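Local coordinates for protein autoinducer 2 sensor kinase/phosphatase LuxQ (Vibrio cholerae, PDB 3C38) that senses autoinducer 2 by binding the autoinducer 2-LuxP complex through this periplasmic domain, the whole protein being a kinase without the signal and a phosphatase with it, at residues N55-R60 with N91-D96; S71-E74 with A80-L83; V125-E130 with V134-R139; S191-K194 with P198-L201. All coordinates share one frame; numbering follows the deposited sequence.

How the contacts relate
From the N terminus, the long helix 22-47 leads to helix 51-58, where contact 1 opens; it closes about thirty residues later on edge strand 91-95. Contact 2 falls wholly within that loop, bringing the turn after helix 65-74 back to the helix just before strand 83-88. Contacts 1 and 2 touch where Asp96 OD2 meets Leu83 CA at 3.4 Å. Contact 3 follows in series as a beta hairpin on the opposite edge of the same five-stranded sheet, its centre about 22 Å from that of contact 1. Contact 4 comes last, in the loop beyond strand 187-191 of the second, four-stranded sheet; its centre lies about 43 Å from that of contact 1.

Contact 1 (N55-R60 with N91-D96); sequences NALVSR and NILWDD
The guanidinium of Arg60 carries Leu93 on one face: CD1 sits over the middle of the plane, with Leu93 CD1 to Arg60 CZ at 3.2 Å. The second methyl is on the same side but beyond the rim between NE and NH2, so that Leu93 CD2 is 3.2 Å from Arg60 NH2 and 3.4 Å from Arg60 NE. This is tight van der Waals packing of a branched tip on a flat cation, with no hydrogen bond across the contact. A bend in the arginine chain (chi2 62°) turns the planar group back toward the leucine. The indole of Trp94 has Asp96 N over one face, offset toward the rim and 3.5 Å above the plane. Trp94 also stacks on Phe69 and bonds through NE1 to Asp66, which ties it to helix 65-74.

Leu57 CD1 also reaches Leu93 CD1 at 4.0 Å, the two side chains meeting at about a right angle. Leu57 is buried, touching Ile86 and Leu65 as well, whereas Arg60 is exposed. Arg60 is the first residue to leave helical geometry after helix 51-58, and its phi is positive. Leu93 and Trp94 both face Ile86, the signature of a classic beta bulge, here in an edge strand of the five-stranded antiparallel sheet.

Contact 2 (S71-E74 with A80-L83); sequences SVDE and APDL
Asp73 approaches Ala80 from the last turn of helix 65-74, and its side chain supplies the helix half of the contact. Its CB starts toward the returning chain and stands 4.4 Å from Ala80 CB. With CG anti to the carbonyl carbon (chi1 -53°), the carboxylate is carried alongside the alanine methyl, and Asp73 CG comes to 4.0 Å from Ala80 CB. The nearest approach is made by one oxygen: Asp73 OD1 lies 3.6 Å from Ala80 CB. The same oxygen stays 4.5 Å from Pro81 CD, so the proline ring only brushes the acid with its CD corner. Asp73 OD2 is turned farther from the methyl, 4.5 Å from Ala80 CB. None of this is polar bonding; between residues 71-74 and 80-83 there is no hydrogen bond, and the methyl simply rests against the carboxylate.

The charge is answered elsewhere, for Asp73 OD1 forms a salt bridge with Arg84 NH2 on the strand that follows. An acid near the C-terminal end of a helix would be expected to be somewhat disfavoured by the helix dipole, and the salt bridge may compensate. The backbone from Ala80 to Pro81 is extended, and the chain then runs on to Asp82 and Leu83, which both face Gly158 in a classic beta bulge. Asp82 OD2 takes a hydrogen bond from Val160 N, and Pro81 packs on Val157. The contact lies in the connection from helix 65-74 to strand 83-88 of the five-stranded antiparallel sheet, consistent with the PAS-like fold of the Cache clan.

Contact 3 (V125-E130 with V134-R139); sequences VQTPSE and VHILMR
Two reciprocal pairs of backbone hydrogen bonds join Val125 with Ile136 and Thr127 with Val134. Val125 N to Ile136 O measures 2.9 Å and is nearly straight (175°), while Ile136 N to Val125 O is 2.7 Å. Thr127 N to Val134 O and Val134 N to Thr127 O are both 2.8 Å. Between them Gln126 and His135 form a non-hydrogen-bonded pair, with a CA-H...O contact from Gln126 CA to Val134 O at 3.1 Å.

Apolar packing follows on the face of Val125, Thr127, Val134 and Ile136, which looks toward helix 106-115. Thr127 CG2 meets Ile136 CD1 at 3.8 Å, and Val125 CG2 leans against the CB of Ile136. Farther along, Ser129 CB touches Val134 CG2 at 3.5 Å, its OG being held by Tyr102 O.

On the reverse face, Gln126 CB lies over one face of the His135 ring; Gln126 CG, anti to the carbonyl carbon (chi1 -43°), comes 3.2 Å from His135 ND1, a placement left tentative by a second conformer. The imidazole is fixed by a hydrogen bond between ND1 and Tyr231 OH. Strands 123-127 and 134-143, their short axes at 140°, make a twisted antiparallel beta hairpin whose first strand is an edge of the five-stranded sheet.

Contact 4 (S191-K194 with P198-L201); sequences STLK and PYSL
Ser191 OG accepts a hydrogen bond from Leu193 N at 3.0 Å (156°) and has a methyl beside it, for Leu201 CD1 lies 4.0 Å from Ser191 OG. The bond from the nitrogen two residues on defines an ST turn, which bends the chain as it leaves edge strand 187-191. The hydroxyl is placed for it by a first torsion that sets OG anti to the backbone N (chi1 163°).

Leu193 carries most of the packing across to residues 198-201. Its CD2 comes in at the edge of the Tyr199 ring, near the ring plane, with Leu193 CD2 to Tyr199 CE1 at 3.8 Å. The same methyl rests against the peptide between Ser200 and Leu201, Leu193 CD2 being 3.8 Å from Leu201 N, and reaches Leu201 CB at 4.4 Å. One branch of the leucine thus fills the corner between an aromatic edge and the first turn of a helix.

These residues belong to the loop between strand 187-191 and helix 201-205, in the part of the periplasmic domain built on the four-stranded antiparallel sheet. Ser200 is the N-cap of that helix, its OG bonding to Tyr203 N. Tyr199 is buried, with OH hydrogen-bonded to Asn179 ND2 and its ring edge-to-face with Phe216. Thr192 OG1 ties the turn to strand 179-184 through Leu180 N and Asn179. From the exposed side Lys194 NZ folds back to Thr192 O at 3.2 Å, tilted 30° from the carbonyl plane.

Contact 1 (N55-R60 with N91-D96)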
loop_
_atom_site.group_PDB
_atom_site.type_symbol
_atom_site.label_atom_id
_atom_site.label_comp_id
_atom_site.label_asym_id
_atom_site.label_seq_id
_atom_site.Cartn_x
_atom_site.Cartn_y
_atom_site.Cartn_z
ATOM N N ASN A 55 -1.209 8.251 -24.769
ATOM C CA ASN A 55 -0.465 9.007 -25.769
ATOM C C ASN A 55 0.733 9.721 -25.149
ATOM O O ASN A 55 1.825 9.726 -25.725
ATOM C CB ASN A 55 -1.384 9.994 -26.523
ATOM C CG ASN A 55 -1.480 11.365 -25.858
ATOM O OD1 ASN A 55 -0.475 12.057 -25.671
ATOM N ND2 ASN A 55 -2.700 11.772 -25.520
ATOM N N ALA A 56 0.544 10.312 -23.973
ATOM C CA ALA A 56 1.643 11.001 -23.306
ATOM C C ALA A 56 2.787 10.008 -23.194
ATOM O O ALA A 56 3.961 10.373 -23.285
ATOM C CB ALA A 56 1.215 11.467 -21.920
ATOM N N LEU A 57 2.422 8.742 -23.013
ATOM C CA LEU A 57 3.387 7.663 -22.883
ATOM C C LEU A 57 4.049 7.322 -24.207
ATOM O O LEU A 57 5.257 7.472 -24.346
ATOM C CB LEU A 57 2.713 6.408 -22.325
ATOM C CG LEU A 57 3.633 5.198 -22.142
ATOM C CD1 LEU A 57 4.663 5.480 -21.055
ATOM C CD2 LEU A 57 2.806 3.988 -21.783
ATOM N N VAL A 58 3.257 6.855 -25.170
ATOM C CA VAL A 58 3.784 6.477 -26.480
ATOM C C VAL A 58 4.820 7.463 -27.004
ATOM O O VAL A 58 5.744 7.080 -27.725
ATOM C CB VAL A 58 2.669 6.360 -27.530
ATOM C CG1 VAL A 58 1.669 5.300 -27.108
ATOM C CG2 VAL A 58 1.998 7.713 -27.730
ATOM N N SER A 59 4.655 8.735 -26.650
ATOM C CA SER A 59 5.584 9.777 -27.074
ATOM C C SER A 59 6.910 9.554 -26.379
ATOM O O SER A 59 7.898 10.232 -26.661
ATOM C CB SER A 59 5.067 11.156 -26.683
ATOM O OG SER A 59 3.763 11.365 -27.183
ATOM N N ARG A 60 6.915 8.612 -25.447
ATOM C CA ARG A 60 8.122 8.308 -24.714
ATOM C C ARG A 60 8.676 9.610 -24.143
ATOM O O ARG A 60 9.859 9.704 -23.815
ATOM C CB ARG A 60 9.135 7.664 -25.655
ATOM C CG ARG A 60 9.587 6.284 -25.231
ATOM C CD ARG A 60 8.449 5.276 -25.180
ATOM N NE ARG A 60 8.959 3.948 -24.840
ATOM C CZ ARG A 60 8.234 2.833 -24.814
ATOM N NH1 ARG A 60 6.942 2.860 -25.105
ATOM N NH2 ARG A 60 8.804 1.680 -24.497
ATOM N N ASN A 91 12.390 -2.864 -18.437
ATOM C CA ASN A 91 12.755 -1.465 -18.599
ATOM C C ASN A 91 11.784 -0.595 -17.793
ATOM O O ASN A 91 10.659 -1.016 -17.494
ATOM C CB ASN A 91 12.724 -1.092 -20.093
ATOM C CG ASN A 91 13.508 0.185 -20.408
ATOM O OD1 ASN A 91 14.443 0.545 -19.693
ATOM N ND2 ASN A 91 13.142 0.856 -21.497
ATOM N N ILE A 92 12.228 0.602 -17.422
ATOM C CA ILE A 92 11.391 1.530 -16.671
ATOM C C ILE A 92 11.346 2.814 -17.491
ATOM O O ILE A 92 12.313 3.579 -17.527
ATOM C CB ILE A 92 11.976 1.839 -15.265
ATOM C CG1 ILE A 92 12.175 0.546 -14.471
ATOM C CG2 ILE A 92 11.028 2.747 -14.497
ATOM C CD1 ILE A 92 10.896 -0.139 -14.071
ATOM N N LEU A 93 10.220 3.035 -18.160
ATOM C CA LEU A 93 10.046 4.208 -19.001
ATOM C C LEU A 93 9.816 5.445 -18.157
ATOM O O LEU A 93 10.267 6.537 -18.511
ATOM C CB LEU A 93 8.857 4.012 -19.948
ATOM C CG LEU A 93 8.869 2.809 -20.896
ATOM C CD1 LEU A 93 7.562 2.758 -21.676
ATOM C CD2 LEU A 93 10.054 2.906 -21.839
ATOM N N TRP A 94 9.111 5.273 -17.041
ATOM C CA TRP A 94 8.814 6.395 -16.164
ATOM C C TRP A 94 8.759 5.996 -14.686
ATOM O O TRP A 94 8.546 4.829 -14.346
ATOM C CB TRP A 94 7.490 7.030 -16.582
ATOM C CG TRP A 94 7.126 8.246 -15.797
ATOM C CD1 TRP A 94 7.606 9.510 -15.970
ATOM C CD2 TRP A 94 6.192 8.312 -14.712
ATOM N NE1 TRP A 94 7.022 10.367 -15.061
ATOM C CE2 TRP A 94 6.150 9.656 -14.280
ATOM C CE3 TRP A 94 5.386 7.366 -14.067
ATOM C CZ2 TRP A 94 5.333 10.077 -13.224
ATOM C CZ3 TRP A 94 4.575 7.784 -13.020
ATOM C CH2 TRP A 94 4.553 9.129 -12.611
ATOM N N ASP A 95 8.946 6.992 -13.821
ATOM C CA ASP A 95 8.944 6.817 -12.375
ATOM C C ASP A 95 8.558 8.164 -11.769
ATOM O O ASP A 95 9.195 9.180 -12.065
ATOM C CB ASP A 95 10.351 6.414 -11.924
ATOM C CG ASP A 95 10.543 6.503 -10.425
ATOM O OD1 ASP A 95 11.705 6.414 -9.982
ATOM O OD2 ASP A 95 9.549 6.654 -9.684
ATOM N N ASP A 96 7.524 8.188 -10.927
ATOM C CA ASP A 96 7.106 9.454 -10.326
ATOM C C ASP A 96 8.165 10.024 -9.397
ATOM O O ASP A 96 8.010 11.119 -8.869
ATOM C CB ASP A 96 5.771 9.315 -9.571
ATOM C CG ASP A 96 5.861 8.430 -8.331
ATOM O OD1 ASP A 96 6.973 8.024 -7.920
ATOM O OD2 ASP A 96 4.791 8.149 -7.759
#

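Contact 2 (S71-E74 with A80-L83)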
loop_
_atom_site.group_PDB
_atom_site.type_symbol
_atom_site.label_atom_id
_atom_site.label_comp_id
_atom_site.label_asym_id
_atom_site.label_seq_id
_atom_site.Cartn_x
_atom_site.Cartn_y
_atom_site.Cartn_z
ATOM N N SER A 71 -2.043 15.786 -12.498
ATOM C CA SER A 71 -3.432 16.172 -12.729
ATOM C C SER A 71 -4.398 15.180 -12.093
ATOM O O SER A 71 -5.413 15.566 -11.512
ATOM C CB SER A 71 -3.716 16.255 -14.230
ATOM O OG SER A 71 -3.712 17.596 -14.679
ATOM N N VAL A 72 -4.078 13.896 -12.219
ATOM C CA VAL A 72 -4.906 12.836 -11.660
ATOM C C VAL A 72 -5.016 13.009 -10.150
ATOM O O VAL A 72 -6.104 12.925 -9.578
ATOM C CB VAL A 72 -4.301 11.450 -11.953
ATOM C CG1 VAL A 72 -5.236 10.356 -11.458
ATOM C CG2 VAL A 72 -4.041 11.304 -13.443
ATOM N N ASP A 73 -3.877 13.251 -9.510
ATOM C CA ASP A 73 -3.841 13.434 -8.068
ATOM C C ASP A 73 -4.341 14.823 -7.698
ATOM O O ASP A 73 -4.983 15.002 -6.668
ATOM C CB ASP A 73 -2.420 13.231 -7.544
ATOM C CG ASP A 73 -1.825 11.913 -7.989
ATOM O OD1 ASP A 73 -2.572 10.911 -8.040
ATOM O OD2 ASP A 73 -0.610 11.877 -8.277
ATOM N N GLU A 74 -4.042 15.802 -8.545
ATOM C CA GLU A 74 -4.478 17.175 -8.317
ATOM C C GLU A 74 -5.925 17.185 -7.835
ATOM O O GLU A 74 -6.302 17.970 -6.963
ATOM C CB GLU A 74 -4.390 17.977 -9.618
ATOM C CG GLU A 74 -5.049 19.346 -9.550
ATOM C CD GLU A 74 -5.441 19.874 -10.917
ATOM O OE1 GLU A 74 -4.560 19.969 -11.800
ATOM O OE2 GLU A 74 -6.635 20.193 -11.109
ATOM N N ALA A 80 -4.298 8.934 -3.522
ATOM C CA ALA A 80 -3.147 8.656 -4.374
ATOM C C ALA A 80 -2.262 7.560 -3.797
ATOM O O ALA A 80 -2.214 7.373 -2.583
ATOM C CB ALA A 80 -2.322 9.924 -4.576
ATOM N N PRO A 81 -1.559 6.813 -4.667
ATOM C CA PRO A 81 -0.659 5.733 -4.233
ATOM C C PRO A 81 0.605 6.416 -3.706
ATOM O O PRO A 81 0.792 7.608 -3.933
ATOM C CB PRO A 81 -0.364 4.967 -5.524
ATOM C CG PRO A 81 -1.243 5.622 -6.602
ATOM C CD PRO A 81 -1.481 7.008 -6.121
ATOM N N ASP A 82 1.472 5.692 -3.007
ATOM C CA ASP A 82 2.695 6.318 -2.508
ATOM C C ASP A 82 3.738 6.362 -3.612
ATOM O O ASP A 82 4.657 7.181 -3.586
ATOM C CB ASP A 82 3.255 5.566 -1.299
ATOM C CG ASP A 82 2.310 5.593 -0.113
ATOM O OD1 ASP A 82 1.515 6.549 -0.019
ATOM O OD2 ASP A 82 2.364 4.672 0.727
ATOM N N LEU A 83 3.593 5.478 -4.587
ATOM C CA LEU A 83 4.530 5.444 -5.693
ATOM C C LEU A 83 3.928 4.839 -6.951
ATOM O O LEU A 83 3.128 3.890 -6.904
ATOM C CB LEU A 83 5.816 4.699 -5.290
ATOM C CG LEU A 83 5.773 3.225 -4.886
ATOM C CD1 LEU A 83 5.861 2.365 -6.133
ATOM C CD2 LEU A 83 6.944 2.905 -3.968
#

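Contact 3 (V125-E130 with V134-R139)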
loop_
_atom_site.group_PDB
_atom_site.type_symbol
_atom_site.label_atom_id
_atom_site.label_comp_id
_atom_site.label_asym_id
_atom_site.label_seq_id
_atom_site.Cartn_x
_atom_site.Cartn_y
_atom_site.Cartn_z
ATOM N N VAL A 125 4.909 -7.255 -1.224
ATOM C CA VAL A 125 6.326 -7.454 -1.486
ATOM C C VAL A 125 7.165 -6.582 -0.553
ATOM O O VAL A 125 6.670 -5.612 0.014
ATOM C CB VAL A 125 6.658 -7.107 -2.927
ATOM C CG1 VAL A 125 5.789 -7.928 -3.863
ATOM C CG2 VAL A 125 6.439 -5.630 -3.156
ATOM N N GLN A 126 8.433 -6.936 -0.394
ATOM C CA GLN A 126 9.328 -6.206 0.496
ATOM C C GLN A 126 10.589 -5.868 -0.267
ATOM O O GLN A 126 11.090 -6.694 -1.014
ATOM C CB GLN A 126 9.709 -7.074 1.699
ATOM C CG GLN A 126 8.564 -7.858 2.325
ATOM C CD GLN A 126 7.865 -8.807 1.355
ATOM O OE1 GLN A 126 8.287 -9.940 1.135
ATOM N NE2 GLN A 126 6.787 -8.339 0.780
ATOM N N THR A 127 11.111 -4.669 -0.073
ATOM C CA THR A 127 12.325 -4.273 -0.756
ATOM C C THR A 127 13.327 -3.654 0.202
ATOM O O THR A 127 12.947 -3.035 1.198
ATOM C CB THR A 127 12.024 -3.245 -1.865
ATOM O OG1 THR A 127 13.192 -3.048 -2.665
ATOM C CG2 THR A 127 11.638 -1.911 -1.262
ATOM N N PRO A 128 14.629 -3.835 -0.075
ATOM C CA PRO A 128 15.664 -3.263 0.789
ATOM C C PRO A 128 15.647 -1.761 0.584
ATOM O O PRO A 128 15.468 -1.283 -0.536
ATOM C CB PRO A 128 16.947 -3.892 0.257
ATOM C CG PRO A 128 16.472 -5.219 -0.257
ATOM C CD PRO A 128 15.211 -4.837 -0.984
ATOM N N SER A 129 15.815 -1.015 1.663
ATOM C CA SER A 129 15.822 0.434 1.578
ATOM C C SER A 129 17.169 0.883 2.119
ATOM O O SER A 129 18.121 0.105 2.118
ATOM C CB SER A 129 14.689 1.016 2.420
ATOM O OG SER A 129 14.548 2.407 2.188
ATOM N N GLU A 130 17.259 2.127 2.572
ATOM C CA GLU A 130 18.506 2.627 3.133
ATOM C C GLU A 130 18.539 2.192 4.592
ATOM O O GLU A 130 19.261 2.746 5.419
ATOM C CB GLU A 130 18.573 4.153 3.026
ATOM C CG GLU A 130 17.433 4.883 3.726
ATOM C CD GLU A 130 17.533 6.392 3.591
ATOM O OE1 GLU A 130 17.533 6.889 2.445
ATOM O OE2 GLU A 130 17.613 7.079 4.631
ATOM N N VAL A 134 11.494 -2.410 3.494
ATOM C CA VAL A 134 10.228 -1.720 3.321
ATOM C C VAL A 134 9.159 -2.666 2.765
ATOM O O VAL A 134 9.392 -3.359 1.769
ATOM C CB VAL A 134 10.409 -0.530 2.354
ATOM C CG1 VAL A 134 9.067 0.005 1.916
ATOM C CG2 VAL A 134 11.224 0.560 3.037
ATOM N N HIS A 135 8.000 -2.703 3.418
ATOM C CA HIS A 135 6.885 -3.545 2.978
ATOM C C HIS A 135 5.943 -2.721 2.081
ATOM O O HIS A 135 5.503 -1.626 2.443
ATOM C CB HIS A 135 6.165 -4.114 4.199
ATOM C CG HIS A 135 7.002 -5.079 4.979
ATOM N ND1 HIS A 135 6.963 -6.442 4.765
ATOM C CD2 HIS A 135 7.975 -4.873 5.901
ATOM C CE1 HIS A 135 7.874 -7.032 5.519
ATOM N NE2 HIS A 135 8.503 -6.100 6.218
ATOM N N ILE A 136 5.646 -3.258 0.901
ATOM C CA ILE A 136 4.832 -2.554 -0.077
ATOM C C ILE A 136 3.739 -3.404 -0.691
ATOM O O ILE A 136 3.948 -4.580 -0.969
ATOM C CB ILE A 136 5.706 -2.070 -1.239
ATOM C CG1 ILE A 136 6.956 -1.390 -0.692
ATOM C CG2 ILE A 136 4.911 -1.138 -2.144
ATOM C CD1 ILE A 136 7.961 -1.013 -1.771
ATOM N N LEU A 137 2.567 -2.804 -0.888
ATOM C CA LEU A 137 1.454 -3.490 -1.540
ATOM C C LEU A 137 1.499 -2.914 -2.955
ATOM O O LEU A 137 1.383 -1.701 -3.148
ATOM C CB LEU A 137 0.126 -3.149 -0.872
ATOM C CG LEU A 137 -0.102 -3.786 0.501
ATOM C CD1 LEU A 137 -1.308 -3.147 1.188
ATOM C CD2 LEU A 137 -0.312 -5.288 0.325
ATOM N N MET A 138 1.723 -3.774 -3.942
ATOM C CA MET A 138 1.803 -3.303 -5.307
ATOM C C MET A 138 0.804 -3.974 -6.215
ATOM O O MET A 138 0.360 -5.092 -5.955
ATOM C CB MET A 138 3.202 -3.516 -5.869
ATOM C CG MET A 138 4.204 -2.495 -5.411
ATOM S SD MET A 138 5.635 -2.554 -6.464
ATOM C CE MET A 138 4.969 -1.950 -7.973
ATOM N N ARG A 139 0.460 -3.275 -7.288
ATOM C CA ARG A 139 -0.490 -3.793 -8.256
ATOM C C ARG A 139 -0.149 -3.256 -9.640
ATOM O O ARG A 139 0.244 -2.098 -9.794
ATOM C CB ARG A 139 -1.912 -3.407 -7.850
ATOM C CG ARG A 139 -3.002 -4.073 -8.672
ATOM C CD ARG A 139 -4.353 -3.849 -8.026
ATOM N NE ARG A 139 -5.434 -4.443 -8.808
ATOM C CZ ARG A 139 -5.920 -3.912 -9.923
ATOM N NH1 ARG A 139 -5.424 -2.768 -10.384
ATOM N NH2 ARG A 139 -6.900 -4.527 -10.572
#

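Contact 4 (S191-K194 with P198-L201)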
loop_
_atom_site.group_PDB
_atom_site.type_symbol
_atom_site.label_atom_id
_atom_site.label_comp_id
_atom_site.label_asym_id
_atom_site.label_seq_id
_atom_site.Cartn_x
_atom_site.Cartn_y
_atom_site.Cartn_z
ATOM N N SER A 191 2.306 2.638 13.962
ATOM C CA SER A 191 1.461 2.602 15.152
ATOM C C SER A 191 0.708 3.909 15.337
ATOM O O SER A 191 1.175 4.970 14.900
ATOM C CB SER A 191 2.343 2.357 16.379
ATOM O OG SER A 191 1.687 2.686 17.589
ATOM N N THR A 192 -0.453 3.835 15.983
ATOM C CA THR A 192 -1.247 5.025 16.242
ATOM C C THR A 192 -1.058 5.519 17.682
ATOM O O THR A 192 -1.623 6.550 18.056
ATOM C CB THR A 192 -2.755 4.762 16.052
ATOM O OG1 THR A 192 -3.173 3.744 16.966
ATOM C CG2 THR A 192 -3.061 4.341 14.628
ATOM N N LEU A 193 -0.292 4.783 18.492
ATOM C CA LEU A 193 -0.062 5.180 19.887
ATOM C C LEU A 193 0.556 6.577 20.017
ATOM O O LEU A 193 1.517 6.911 19.311
ATOM C CB LEU A 193 0.825 4.160 20.606
ATOM C CG LEU A 193 0.096 2.909 21.132
ATOM C CD1 LEU A 193 -0.440 2.102 19.954
ATOM C CD2 LEU A 193 1.052 2.033 21.959
ATOM N N LYS A 194 -0.009 7.392 20.910
ATOM C CA LYS A 194 0.490 8.755 21.135
ATOM C C LYS A 194 1.743 8.712 21.998
ATOM O O LYS A 194 2.658 9.502 21.820
ATOM C CB LYS A 194 -0.555 9.619 21.850
ATOM C CG LYS A 194 -1.991 9.391 21.420
ATOM C CD LYS A 194 -2.243 9.766 19.975
ATOM C CE LYS A 194 -3.680 9.404 19.573
ATOM N NZ LYS A 194 -3.974 7.921 19.664
ATOM N N PRO A 198 -1.174 3.966 28.952
ATOM C CA PRO A 198 -0.765 3.138 30.094
ATOM C C PRO A 198 0.057 1.948 29.614
ATOM O O PRO A 198 0.808 1.341 30.378
ATOM C CB PRO A 198 -2.096 2.686 30.690
ATOM C CG PRO A 198 -3.047 3.794 30.301
ATOM C CD PRO A 198 -2.643 4.057 28.879
ATOM N N TYR A 199 -0.104 1.618 28.336
ATOM C CA TYR A 199 0.613 0.500 27.727
ATOM C C TYR A 199 1.573 1.001 26.644
ATOM O O TYR A 199 1.276 1.978 25.949
ATOM C CB TYR A 199 -0.396 -0.487 27.133
ATOM C CG TYR A 199 -1.419 0.168 26.224
ATOM C CD1 TYR A 199 -1.095 0.517 24.911
ATOM C CD2 TYR A 199 -2.701 0.464 26.687
ATOM C CE1 TYR A 199 -2.017 1.145 24.084
ATOM C CE2 TYR A 199 -3.629 1.089 25.873
ATOM C CZ TYR A 199 -3.282 1.429 24.572
ATOM O OH TYR A 199 -4.199 2.071 23.773
ATOM N N SER A 200 2.718 0.337 26.508
ATOM C CA SER A 200 3.713 0.729 25.514
ATOM C C SER A 200 3.581 -0.057 24.202
ATOM O O SER A 200 2.914 -1.092 24.145
ATOM C CB SER A 200 5.120 0.519 26.070
ATOM O OG SER A 200 5.372 -0.861 26.258
ATOM N N LEU A 201 4.230 0.437 23.153
ATOM C CA LEU A 201 4.190 -0.234 21.855
ATOM C C LEU A 201 4.738 -1.643 22.023
ATOM O O LEU A 201 4.178 -2.619 21.506
ATOM C CB LEU A 201 5.041 0.525 20.835
ATOM C CG LEU A 201 5.222 -0.157 19.476
ATOM C CD1 LEU A 201 3.867 -0.446 18.861
ATOM C CD2 LEU A 201 6.041 0.736 18.568
#